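Local structure of putative ABC transporter, periplasmic binding protein, amino acid (Neisseria gonorrhoeae, 2YJP) at residues Met142-Val148 against Leu233-Ile239; Ala214-Ala218 against Pro277-Glu281. The protein binds L-cysteine as a solute receptor, probably passing it to the membrane components of an ABC transporter for uptake. The protein carries 1 engineered substitution. All blocks are in the same frame, centred on the assembly; numbering follows the deposited sequence.

Contact 1 of 2, residues Met142-Val148 against Leu233-Ile239; sequences MKVALGV and LGPAEFI
The carbonyl oxygen of Val144 is gripped twice: Glu237 N donates to it at 2.8 Å, and a water donates to both this oxygen and Glu237 OE1, tying the carboxylate to the backbone. In return Val144 N reaches Glu237 O at 2.9 Å, which makes the two residues an antiparallel hydrogen-bonded pair. Met142 with Ile239 is the next such pair; Ile239 N lies 2.7 Å from Met142 O, while the return bond from Met142 N is weak. Between them, the non-hydrogen-bonded pair Lys143 and Phe238 puts its side chains on the face opposite to those of Met142, Val144, Glu237 and Ile239.

Met142 and Ile239 run side by side, and the Met142 CG to Ile239 CB distance of 3.5 Å is tight. With CG1 anti to the carbonyl carbon (chi1 -78°) and the chain extended beyond it, Ile239 brings CD1 to 3.7 Å from Val144 CG1. Past Val144 the bridges to 233-239 stop, yet Leu233 N still binds Leu146 O at 2.9 Å, and a second water bridges Leu146 N and Gly234 O. Leu233 CD1 packs on Leu146 CB at 3.6 Å.

Helix 174-182 packs on Leu146 and Leu233 through Phe178. Strand 142-151 also pairs with strands 208-212 and 226-230, and its antiparallel pairing with 237-244 is consistent with the two interlobe crossings of a type II periplasmic-binding-protein fold.

Contact 2 of 2, residues Ala214-Ala218 against Pro277-Glu281; sequences ALLWA and PVYGE
Tyr279, Ala218 and Val278 bury the most surface here, and the tyrosine supplies the polar link: its OH donates to Ala214 O over 2.6 Å. This donor stands 55° out of the carbonyl plane, so it comes in from above the carbonyl group. Ala218 N, the helical i+4 donor, reaches the same oxygen at 3.2 Å from the opposite face of the plane. Ala214 O therefore serves the helix and the tyrosine at once, without the two donors competing for one side.

With CG anti to the carbonyl carbon (chi1 -50°), the phenol extends to the helix and meets it edge-on. Ala214 O lies at the ring edge, in its plane, and Trp217 CB touches that edge too, 3.9 Å from Tyr279 CE1. The methyl of Ala218 serves both partners, standing 3.8 Å from Val278 CG1 and equally far from Tyr279 OH. Val278 holds CG1 anti to the backbone N (chi1 170°), which puts this one methyl both against Ala218 CB and over the centre of the tyrosine ring, 3.8 Å above its plane, a CH-pi contact within 277-281.

Val278 O receives a hydrogen bond from Lys221 of helix 213-222, a second polar tie between this helix and helix 276-279. Pro67 and Phe68, from a loop, also pack against Tyr279, while Trp217 rests on Val228 of strand 226-230.

In the fold
The centres of the two contacts lie 14 Å apart, and their segments alternate along the chain. They meet directly: Leu216 CD1 comes within 3.3 Å of Gly147 O, and Val144 CG2 lies 4.0 Å from Ala214 CB, so helix 213-222 packs on strand 142-151. Contact 1 is the nearer to the bound cysteine, with the Ile239 side chain about 4 Å from it; the side chain of Leu215, on the 214-218 segment, is about 6 Å from the bound cysteine. The helix follows directly on strand 208-212, whose His211 and Asp212 line the pocket. Together the contacts run from the sheet beside the ligand to the short helix 276-279 near the C-terminus.

Contact 1 of 2, residues Met142-Val148 against Leu233-Ile239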
ATOM      1  N   MET A 142      -1.786  -0.415  -9.602  1.00 22.28           N
ATOM      2  CA  MET A 142      -0.331  -0.614  -9.602  1.00 22.99           C
ATOM      3  C   MET A 142       0.090  -2.059  -9.323  1.00 23.38           C
ATOM      4  O   MET A 142      -0.752  -2.911  -9.025  1.00 22.54           O
ATOM      5  CB  MET A 142       0.380   0.391  -8.698  1.00 22.41           C
ATOM      6  CG  MET A 142       0.505   0.033  -7.252  1.00 23.22           C
ATOM      7  SD  MET A 142       1.475   1.263  -6.310  1.00 24.45           S
ATOM      8  CE  MET A 142       3.006   0.379  -6.083  1.00 23.13           C
ATOM      9  N   LYS A 143       1.379  -2.328  -9.475  1.00 23.74           N
ATOM     10  CA  LYS A 143       1.949  -3.647  -9.181  1.00 24.85           C
ATOM     11  C   LYS A 143       3.172  -3.480  -8.291  1.00 24.10           C
ATOM     12  O   LYS A 143       3.794  -2.432  -8.325  1.00 23.91           O
ATOM     13  CB  LYS A 143       2.351  -4.430 -10.444  1.00 25.92           C
ATOM     14  CG  LYS A 143       2.388  -3.665 -11.673  1.00 28.75           C
ATOM     15  CD  LYS A 143       3.145  -4.343 -12.766  1.00 32.87           C
ATOM     16  CE  LYS A 143       2.708  -3.780 -14.124  1.00 34.86           C
ATOM     17  NZ  LYS A 143       3.827  -3.542 -15.003  1.00 37.59           N
ATOM     18  N   VAL A 144       3.499  -4.524  -7.530  1.00 23.23           N
ATOM     19  CA  VAL A 144       4.602  -4.493  -6.644  1.00 22.68           C
ATOM     20  C   VAL A 144       5.043  -5.920  -6.253  1.00 23.12           C
ATOM     21  O   VAL A 144       4.262  -6.854  -6.190  1.00 23.35           O
ATOM     22  CB  VAL A 144       4.267  -3.540  -5.395  1.00 23.36           C
ATOM     23  CG1 VAL A 144       3.672  -4.199  -4.313  1.00 19.77           C
ATOM     24  CG2 VAL A 144       5.469  -3.074  -4.795  1.00 24.32           C
ATOM     25  N   ALA A 145       6.331  -6.064  -6.005  1.00 19.50           N
ATOM     26  CA  ALA A 145       6.926  -7.296  -5.530  1.00 19.02           C
ATOM     27  C   ALA A 145       7.460  -6.982  -4.128  1.00 17.97           C
ATOM     28  O   ALA A 145       7.632  -5.802  -3.786  1.00 18.39           O
ATOM     29  CB  ALA A 145       8.066  -7.704  -6.455  1.00 18.48           C
ATOM     30  N   LEU A 146       7.715  -8.011  -3.334  1.00 16.35           N
ATOM     31  CA  LEU A 146       8.378  -7.858  -2.073  1.00 15.47           C
ATOM     32  C   LEU A 146       9.894  -7.789  -2.214  1.00 15.76           C
ATOM     33  O   LEU A 146      10.506  -8.335  -3.160  1.00 15.90           O
ATOM     34  CB  LEU A 146       7.986  -9.002  -1.118  1.00 15.21           C
ATOM     35  CG  LEU A 146       6.457  -9.162  -0.834  1.00 16.25           C
ATOM     36  CD1 LEU A 146       6.172 -10.440  -0.030  1.00 13.49           C
ATOM     37  CD2 LEU A 146       5.902  -7.857  -0.195  1.00 13.78           C
ATOM     38  N   GLY A 147      10.522  -7.142  -1.236  1.00 15.09           N
ATOM     39  CA  GLY A 147      11.975  -7.090  -1.165  1.00 14.57           C
ATOM     40  C   GLY A 147      12.397  -7.128   0.274  1.00 14.15           C
ATOM     41  O   GLY A 147      11.582  -7.182   1.163  1.00 14.45           O
ATOM     42  N   VAL A 148      13.694  -7.175   0.515  1.00 15.11           N
ATOM     43  CA  VAL A 148      14.191  -7.165   1.902  1.00 14.57           C
ATOM     44  C   VAL A 148      15.266  -6.100   2.071  1.00 14.30           C
ATOM     45  O   VAL A 148      16.192  -6.044   1.246  1.00 13.08           O
ATOM     46  CB  VAL A 148      14.796  -8.551   2.268  1.00 15.57           C
ATOM     47  CG1 VAL A 148      15.340  -8.515   3.730  1.00 15.16           C
ATOM     48  CG2 VAL A 148      13.745  -9.617   2.065  1.00 13.98           C
ATOM     49  N   LEU A 233      11.422 -10.872  -4.288  1.00 18.58           N
ATOM     50  CA  LEU A 233      11.185 -12.207  -3.730  1.00 18.40           C
ATOM     51  C   LEU A 233      10.195 -12.984  -4.596  1.00 20.29           C
ATOM     52  O   LEU A 233       9.611 -13.978  -4.133  1.00 23.81           O
ATOM     53  CB  LEU A 233      10.591 -12.073  -2.323  1.00 17.32           C
ATOM     54  CG  LEU A 233      11.438 -11.634  -1.134  1.00 15.32           C
ATOM     55  CD1 LEU A 233      10.572 -11.260   0.069  1.00 14.03           C
ATOM     56  CD2 LEU A 233      12.405 -12.783  -0.715  1.00 11.79           C
ATOM     57  N   GLY A 234      10.000 -12.572  -5.853  1.00 19.89           N
ATOM     58  CA  GLY A 234       9.066 -13.260  -6.735  1.00 20.20           C
ATOM     59  C   GLY A 234       8.275 -12.271  -7.601  1.00 21.23           C
ATOM     60  O   GLY A 234       8.407 -11.043  -7.426  1.00 18.09           O
ATOM     61  N   PRO A 235       7.413 -12.802  -8.524  1.00 22.87           N
ATOM     62  CA  PRO A 235       6.633 -11.935  -9.432  1.00 22.78           C
ATOM     63  C   PRO A 235       5.800 -10.911  -8.720  1.00 22.00           C
ATOM     64  O   PRO A 235       5.242 -11.145  -7.621  1.00 20.98           O
ATOM     65  CB  PRO A 235       5.702 -12.912 -10.188  1.00 24.97           C
ATOM     66  CG  PRO A 235       6.426 -14.278 -10.109  1.00 26.97           C
ATOM     67  CD  PRO A 235       7.099 -14.241  -8.715  1.00 23.24           C
ATOM     68  N   ALA A 236       5.709  -9.766  -9.378  1.00 22.46           N
ATOM     69  CA  ALA A 236       4.837  -8.666  -8.946  1.00 22.47           C
ATOM     70  C   ALA A 236       3.338  -9.047  -8.788  1.00 22.97           C
ATOM     71  O   ALA A 236       2.825  -9.854  -9.517  1.00 23.39           O
ATOM     72  CB  ALA A 236       5.024  -7.519  -9.880  1.00 21.66           C
ATOM     73  N   GLU A 237       2.688  -8.512  -7.764  1.00 23.58           N
ATOM     74  CA  GLU A 237       1.261  -8.670  -7.493  1.00 23.63           C
ATOM     75  C   GLU A 237       0.582  -7.354  -7.738  1.00 23.47           C
ATOM     76  O   GLU A 237       1.218  -6.319  -7.641  1.00 23.64           O
ATOM     77  CB  GLU A 237       1.069  -9.082  -6.014  1.00 22.22           C
ATOM     78  CG  GLU A 237       1.416 -10.569  -5.811  1.00 25.09           C
ATOM     79  CD  GLU A 237       1.422 -11.015  -4.363  1.00 26.66           C
ATOM     80  OE1 GLU A 237       2.087 -10.342  -3.523  1.00 27.10           O
ATOM     81  OE2 GLU A 237       0.765 -12.046  -4.076  1.00 27.83           O
ATOM     82  N   PHE A 238      -0.698  -7.356  -8.056  1.00 23.86           N
ATOM     83  CA  PHE A 238      -1.404  -6.083  -8.191  1.00 22.42           C
ATOM     84  C   PHE A 238      -1.845  -5.450  -6.909  1.00 20.66           C
ATOM     85  O   PHE A 238      -2.198  -6.147  -5.968  1.00 20.52           O
ATOM     86  CB  PHE A 238      -2.656  -6.257  -9.026  1.00 22.91           C
ATOM     87  CG  PHE A 238      -2.401  -6.590 -10.436  1.00 25.70           C
ATOM     88  CD1 PHE A 238      -1.787  -5.661 -11.276  1.00 27.76           C
ATOM     89  CD2 PHE A 238      -2.820  -7.807 -10.950  1.00 29.42           C
ATOM     90  CE1 PHE A 238      -1.575  -5.959 -12.631  1.00 31.10           C
ATOM     91  CE2 PHE A 238      -2.626  -8.141 -12.290  1.00 35.20           C
ATOM     92  CZ  PHE A 238      -1.982  -7.227 -13.150  1.00 36.28           C
ATOM     93  N   ILE A 239      -1.865  -4.125  -6.915  1.00 19.43           N
ATOM     94  CA  ILE A 239      -2.451  -3.306  -5.877  1.00 19.52           C
ATOM     95  C   ILE A 239      -3.758  -2.670  -6.428  1.00 20.09           C
ATOM     96  O   ILE A 239      -3.805  -2.170  -7.545  1.00 20.18           O
ATOM     97  CB  ILE A 239      -1.450  -2.221  -5.425  1.00 19.30           C
ATOM     98  CG1 ILE A 239      -0.434  -2.889  -4.496  1.00 21.47           C
ATOM     99  CG2 ILE A 239      -2.174  -1.085  -4.731  1.00 15.65           C
ATOM    100  CD1 ILE A 239       0.744  -2.012  -4.167  1.00 22.96           C
TER
HETATM  101  O   HOH W   1       3.942  -8.337  -3.806  1.00 12.81           O
HETATM  102  O   HOH W   2       7.606 -10.824  -4.371  1.00 17.26           O

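Contact 2 of 2, residues Ala214-Ala218 against Pro277-Glu281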
ATOM      1  N   ALA A 214       9.016  -1.279  -3.560  1.00 15.42           N
ATOM      2  CA  ALA A 214       8.875   0.126  -3.847  1.00 15.81           C
ATOM      3  C   ALA A 214       8.911   0.944  -2.552  1.00 15.64           C
ATOM      4  O   ALA A 214       9.493   1.993  -2.507  1.00 16.73           O
ATOM      5  CB  ALA A 214       7.520   0.380  -4.618  1.00 15.11           C
ATOM      6  N   LEU A 215       8.245   0.493  -1.507  1.00 15.96           N
ATOM      7  CA  LEU A 215       8.382   1.178  -0.245  1.00 16.60           C
ATOM      8  C   LEU A 215       9.859   1.168   0.175  1.00 16.42           C
ATOM      9  O   LEU A 215      10.410   2.194   0.568  1.00 16.70           O
ATOM     10  CB  LEU A 215       7.522   0.514   0.850  1.00 15.76           C
ATOM     11  CG  LEU A 215       7.690   1.122   2.240  1.00 16.55           C
ATOM     12  CD1 LEU A 215       7.302   2.630   2.233  1.00 15.88           C
ATOM     13  CD2 LEU A 215       6.851   0.351   3.234  1.00 17.39           C
ATOM     14  N   LEU A 216      10.492  -0.004   0.107  1.00 16.07           N
ATOM     15  CA  LEU A 216      11.874  -0.134   0.622  1.00 16.47           C
ATOM     16  C   LEU A 216      12.872   0.727  -0.163  1.00 17.39           C
ATOM     17  O   LEU A 216      13.776   1.324   0.423  1.00 17.93           O
ATOM     18  CB  LEU A 216      12.321  -1.593   0.581  1.00 15.51           C
ATOM     19  CG  LEU A 216      11.546  -2.631   1.409  1.00 15.87           C
ATOM     20  CD1 LEU A 216      12.326  -3.979   1.365  1.00 13.58           C
ATOM     21  CD2 LEU A 216      11.333  -2.160   2.843  1.00 13.15           C
ATOM     22  N   TRP A 217      12.694   0.819  -1.491  1.00 17.74           N
ATOM     23  CA  TRP A 217      13.520   1.727  -2.269  1.00 18.22           C
ATOM     24  C   TRP A 217      13.324   3.193  -1.791  1.00 17.99           C
ATOM     25  O   TRP A 217      14.291   3.942  -1.711  1.00 17.69           O
ATOM     26  CB  TRP A 217      13.252   1.618  -3.770  1.00 18.23           C
ATOM     27  CG  TRP A 217      13.542   0.211  -4.363  1.00 20.93           C
ATOM     28  CD1 TRP A 217      14.582  -0.644  -4.034  1.00 21.50           C
ATOM     29  CD2 TRP A 217      12.832  -0.434  -5.440  1.00 21.14           C
ATOM     30  NE1 TRP A 217      14.532  -1.781  -4.811  1.00 21.23           N
ATOM     31  CE2 TRP A 217      13.464  -1.699  -5.665  1.00 23.06           C
ATOM     32  CE3 TRP A 217      11.713  -0.098  -6.192  1.00 21.59           C
ATOM     33  CZ2 TRP A 217      13.009  -2.622  -6.655  1.00 21.70           C
ATOM     34  CZ3 TRP A 217      11.253  -1.027  -7.180  1.00 24.14           C
ATOM     35  CH2 TRP A 217      11.906  -2.268  -7.393  1.00 22.54           C
ATOM     36  N   ALA A 218      12.092   3.564  -1.464  1.00 16.89           N
ATOM     37  CA  ALA A 218      11.785   4.980  -1.129  1.00 17.24           C
ATOM     38  C   ALA A 218      12.342   5.309   0.251  1.00 17.33           C
ATOM     39  O   ALA A 218      12.885   6.417   0.492  1.00 17.63           O
ATOM     40  CB  ALA A 218      10.270   5.235  -1.154  1.00 15.96           C
ATOM     41  N   PRO A 277       9.133  11.856  -8.426  1.00 26.12           N
ATOM     42  CA  PRO A 277      10.169  12.590  -7.684  1.00 26.03           C
ATOM     43  C   PRO A 277      10.994  11.635  -6.801  1.00 25.27           C
ATOM     44  O   PRO A 277      12.157  11.887  -6.525  1.00 26.04           O
ATOM     45  CB  PRO A 277       9.366  13.621  -6.851  1.00 25.25           C
ATOM     46  CG  PRO A 277       8.094  13.816  -7.628  1.00 25.85           C
ATOM     47  CD  PRO A 277       7.778  12.415  -8.160  1.00 24.92           C
ATOM     48  N   VAL A 278      10.407  10.533  -6.398  1.00 24.23           N
ATOM     49  CA  VAL A 278      11.094   9.631  -5.507  1.00 24.01           C
ATOM     50  C   VAL A 278      12.053   8.728  -6.305  1.00 25.55           C
ATOM     51  O   VAL A 278      13.271   8.705  -6.040  1.00 25.82           O
ATOM     52  CB  VAL A 278      10.117   8.815  -4.678  1.00 22.92           C
ATOM     53  CG1 VAL A 278      10.849   7.690  -3.936  1.00 21.62           C
ATOM     54  CG2 VAL A 278       9.342   9.730  -3.748  1.00 22.36           C
ATOM     55  N   TYR A 279      11.510   8.010  -7.289  1.00 25.06           N
ATOM     56  CA  TYR A 279      12.327   7.034  -7.990  1.00 26.17           C
ATOM     57  C   TYR A 279      13.142   7.605  -9.163  1.00 28.07           C
ATOM     58  O   TYR A 279      14.116   6.998  -9.555  1.00 29.26           O
ATOM     59  CB  TYR A 279      11.474   5.840  -8.422  1.00 25.14           C
ATOM     60  CG  TYR A 279      10.655   5.287  -7.294  1.00 23.33           C
ATOM     61  CD1 TYR A 279      11.277   4.577  -6.245  1.00 20.42           C
ATOM     62  CD2 TYR A 279       9.266   5.468  -7.253  1.00 21.30           C
ATOM     63  CE1 TYR A 279      10.562   4.068  -5.225  1.00 20.19           C
ATOM     64  CE2 TYR A 279       8.535   4.956  -6.206  1.00 20.53           C
ATOM     65  CZ  TYR A 279       9.185   4.264  -5.193  1.00 21.67           C
ATOM     66  OH  TYR A 279       8.494   3.740  -4.124  1.00 20.82           O
ATOM     67  N   GLY A 280      12.753   8.762  -9.713  1.00 29.20           N
ATOM     68  CA  GLY A 280      13.377   9.297 -10.931  1.00 31.72           C
ATOM     69  C   GLY A 280      13.289   8.328 -12.102  1.00 33.84           C
ATOM     70  O   GLY A 280      12.287   7.637 -12.253  1.00 31.62           O
ATOM     71  N   GLU A 281      14.374   8.236 -12.877  1.00 36.95           N
ATOM     72  CA  GLU A 281      14.474   7.300 -13.995  1.00 40.50           C
ATOM     73  C   GLU A 281      14.828   5.866 -13.561  1.00 41.07           C
ATOM     74  O   GLU A 281      14.824   4.954 -14.396  1.00 42.27           O
ATOM     75  CB  GLU A 281      15.462   7.800 -15.066  1.00 43.36           C
ATOM     76  CG  GLU A 281      15.093   9.193 -15.671  1.00 49.14           C
ATOM     77  CD  GLU A 281      15.615   9.424 -17.108  1.00 57.61           C
ATOM     78  OE1 GLU A 281      16.855   9.373 -17.339  1.00 59.83           O
ATOM     79  OE2 GLU A 281      14.766   9.657 -18.015  1.00 60.33           O
TER